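Local coordinates for FHA domain-containing protein FhaA (Mycobacterium tuberculosis, PDB 3PO8), which binds phosphorylated MviN and PknB through its FHA domain, and regulates cell growth and peptidoglycan synthesis by binding MviN, at residues Arg45-Arg50 and Ala56-Leu61. Residues are numbered along the deposited sequence; the frame is centred on the assembly and turned at random.
Sequences RHLEIR and ALLADL
Arg50 arches over the small side chain of Ala59, its NH1 3.8 Å from Ala59 CB. The short Ala59 methyl leaves a dip that Arg50 NH1 and Glu48 CG, 3.9 Å from Ala59 CB, fill. Glu48 CG sits between its backbone N and carbonyl carbon (chi1 80°), and the extended chain brings OE2 to Arg50 NH1, 2.7 Å away, in a salt bridge. The oxygen lies in the guanidinium plane but is approached from above the carboxylate plane. The bend at chi3 of Arg50 also sets NH2 against Leu57 CD1, and Glu76 pairs with NH2. Leu61 is the bump at the other end: its CD1 lies on the Leu47 backbone, 3.6 Å from C, and its side chain also touches Ile26.

On the reverse face, Leu58 CD1 faces the fork of Leu47, 4.0 Å from CD1 and 4.1 Å from CD2. Ile85 covers both leucines. Ile49 CG2 packs on Ala56 CB. His46 and Asp60 stand nearby with ring and carboxylate planes 84° apart, but they bond to others: His46 to Ser43 and Gly66, Asp60 to Ser63 and Thr67.

Paired backbone bonds join Glu48 with Ala59 and Arg50 with Leu57. Leu61 N reaches His46 O at 2.9 Å from above the carbonyl plane. On the side of strand 23-28, His46 and Leu47 both face Ile27, a classic beta bulge. One face mixes Glu48 and Arg50 with Leu57 and Ala59; the other, mostly apolar, carries Leu47, Ile49 and Leu58, with Asp60 at its end. Strands 47-51 and 56-60 form an antiparallel hairpin of the FHA beta sandwich.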
loop_
_atom_site.group_PDB
_atom_site.type_symbol
_atom_site.label_atom_id
_atom_site.label_comp_id
_atom_site.label_asym_id
_atom_site.label_seq_id
_atom_site.Cartn_x
_atom_site.Cartn_y
_atom_site.Cartn_z
ATOM N N ARG A 45 -1.745 -9.283 -7.888
ATOM C CA ARG A 45 -1.592 -9.174 -6.426
ATOM C C ARG A 45 -0.157 -8.728 -6.202
ATOM O O ARG A 45 0.779 -9.510 -6.346
ATOM C CB ARG A 45 -1.851 -10.520 -5.761
ATOM C CG ARG A 45 -3.248 -11.034 -6.036
ATOM C CD ARG A 45 -3.477 -12.404 -5.380
ATOM N NE ARG A 45 -3.877 -12.236 -3.990
ATOM C CZ ARG A 45 -4.093 -13.223 -3.121
ATOM N NH1 ARG A 45 -3.942 -14.499 -3.472
ATOM N NH2 ARG A 45 -4.465 -12.927 -1.884
ATOM N N HIS A 46 0.028 -7.443 -5.926
ATOM C CA HIS A 46 1.350 -6.842 -5.987
ATOM C C HIS A 46 2.042 -6.756 -4.649
ATOM O O HIS A 46 3.225 -7.096 -4.525
ATOM C CB HIS A 46 1.264 -5.466 -6.624
ATOM C CG HIS A 46 2.589 -4.884 -7.000
ATOM N ND1 HIS A 46 2.980 -4.744 -8.312
ATOM C CD2 HIS A 46 3.577 -4.345 -6.250
ATOM C CE1 HIS A 46 4.171 -4.178 -8.352
ATOM N NE2 HIS A 46 4.561 -3.926 -7.111
ATOM N N LEU A 47 1.333 -6.243 -3.650
ATOM C CA LEU A 47 1.859 -6.199 -2.317
ATOM C C LEU A 47 0.728 -6.391 -1.350
ATOM O O LEU A 47 -0.433 -6.221 -1.704
ATOM C CB LEU A 47 2.643 -4.908 -2.043
ATOM C CG LEU A 47 1.861 -3.603 -2.113
ATOM C CD1 LEU A 47 1.177 -3.284 -0.775
ATOM C CD2 LEU A 47 2.758 -2.415 -2.477
ATOM N N GLU A 48 1.081 -6.778 -0.125
ATOM C CA GLU A 48 0.143 -6.847 0.964
ATOM C C GLU A 48 0.579 -5.923 2.059
ATOM O O GLU A 48 1.759 -5.735 2.274
ATOM C CB GLU A 48 0.026 -8.283 1.476
ATOM C CG GLU A 48 1.082 -8.784 2.385
ATOM C CD GLU A 48 0.673 -10.063 3.157
ATOM O OE1 GLU A 48 -0.548 -10.341 3.378
ATOM O OE2 GLU A 48 1.615 -10.771 3.552
ATOM N N ILE A 49 -0.382 -5.331 2.746
ATOM C CA ILE A 49 -0.108 -4.600 3.971
ATOM C C ILE A 49 -0.893 -5.295 5.061
ATOM O O ILE A 49 -2.115 -5.416 4.972
ATOM C CB ILE A 49 -0.458 -3.123 3.912
ATOM C CG1 ILE A 49 0.380 -2.437 2.828
ATOM C CG2 ILE A 49 -0.166 -2.470 5.253
ATOM C CD1 ILE A 49 -0.020 -1.021 2.438
ATOM N N ARG A 50 -0.174 -5.763 6.072
ATOM C CA ARG A 50 -0.744 -6.452 7.217
ATOM C C ARG A 50 -0.899 -5.475 8.360
ATOM O O ARG A 50 0.068 -4.851 8.741
ATOM C CB ARG A 50 0.151 -7.615 7.590
ATOM C CG ARG A 50 0.234 -8.618 6.428
ATOM C CD ARG A 50 0.861 -9.952 6.791
ATOM N NE ARG A 50 2.160 -9.804 7.417
ATOM C CZ ARG A 50 3.336 -9.887 6.796
ATOM N NH1 ARG A 50 3.418 -10.097 5.498
ATOM N NH2 ARG A 50 4.449 -9.736 7.495
ATOM N N ALA A 56 1.798 -1.514 10.721
ATOM C CA ALA A 56 1.503 -1.848 9.347
ATOM C C ALA A 56 2.753 -2.393 8.708
ATOM O O ALA A 56 3.736 -1.679 8.570
ATOM C CB ALA A 56 1.041 -0.601 8.595
ATOM N N LEU A 57 2.713 -3.665 8.329
ATOM C CA LEU A 57 3.825 -4.340 7.670
ATOM C C LEU A 57 3.505 -4.552 6.205
ATOM O O LEU A 57 2.539 -5.247 5.845
ATOM C CB LEU A 57 4.104 -5.680 8.318
ATOM C CG LEU A 57 4.463 -5.632 9.781
ATOM C CD1 LEU A 57 4.665 -7.053 10.237
ATOM C CD2 LEU A 57 5.717 -4.821 10.012
ATOM N N LEU A 58 4.319 -3.977 5.349
ATOM C CA LEU A 58 4.195 -4.136 3.911
ATOM C C LEU A 58 5.055 -5.288 3.407
ATOM O O LEU A 58 6.184 -5.451 3.822
ATOM C CB LEU A 58 4.586 -2.824 3.218
ATOM C CG LEU A 58 4.570 -2.810 1.690
ATOM C CD1 LEU A 58 4.170 -1.405 1.202
ATOM C CD2 LEU A 58 5.905 -3.259 1.098
ATOM N N ALA A 59 4.554 -6.072 2.474
ATOM C CA ALA A 59 5.321 -7.144 1.852
ATOM C C ALA A 59 5.062 -7.173 0.353
ATOM O O ALA A 59 3.908 -7.259 -0.079
ATOM C CB ALA A 59 4.957 -8.479 2.468
ATOM N N ASP A 60 6.114 -7.113 -0.458
ATOM C CA ASP A 60 6.001 -7.321 -1.876
ATOM C C ASP A 60 5.648 -8.774 -2.111
ATOM O O ASP A 60 6.233 -9.648 -1.493
ATOM C CB ASP A 60 7.325 -6.991 -2.558
ATOM C CG ASP A 60 7.246 -7.174 -4.057
ATOM O OD1 ASP A 60 7.571 -8.282 -4.534
ATOM O OD2 ASP A 60 6.818 -6.229 -4.756
ATOM N N LEU A 61 4.685 -9.034 -2.981
ATOM C CA LEU A 61 4.206 -10.402 -3.231
ATOM C C LEU A 61 4.836 -10.972 -4.480
ATOM O O LEU A 61 4.122 -11.369 -5.400
ATOM C CB LEU A 61 2.679 -10.419 -3.349
ATOM C CG LEU A 61 1.914 -10.004 -2.098
ATOM C CD1 LEU A 61 0.434 -9.880 -2.341
ATOM C CD2 LEU A 61 2.198 -11.011 -0.976
HETATM O O HOH W 1 1.956 -11.745 -6.985
#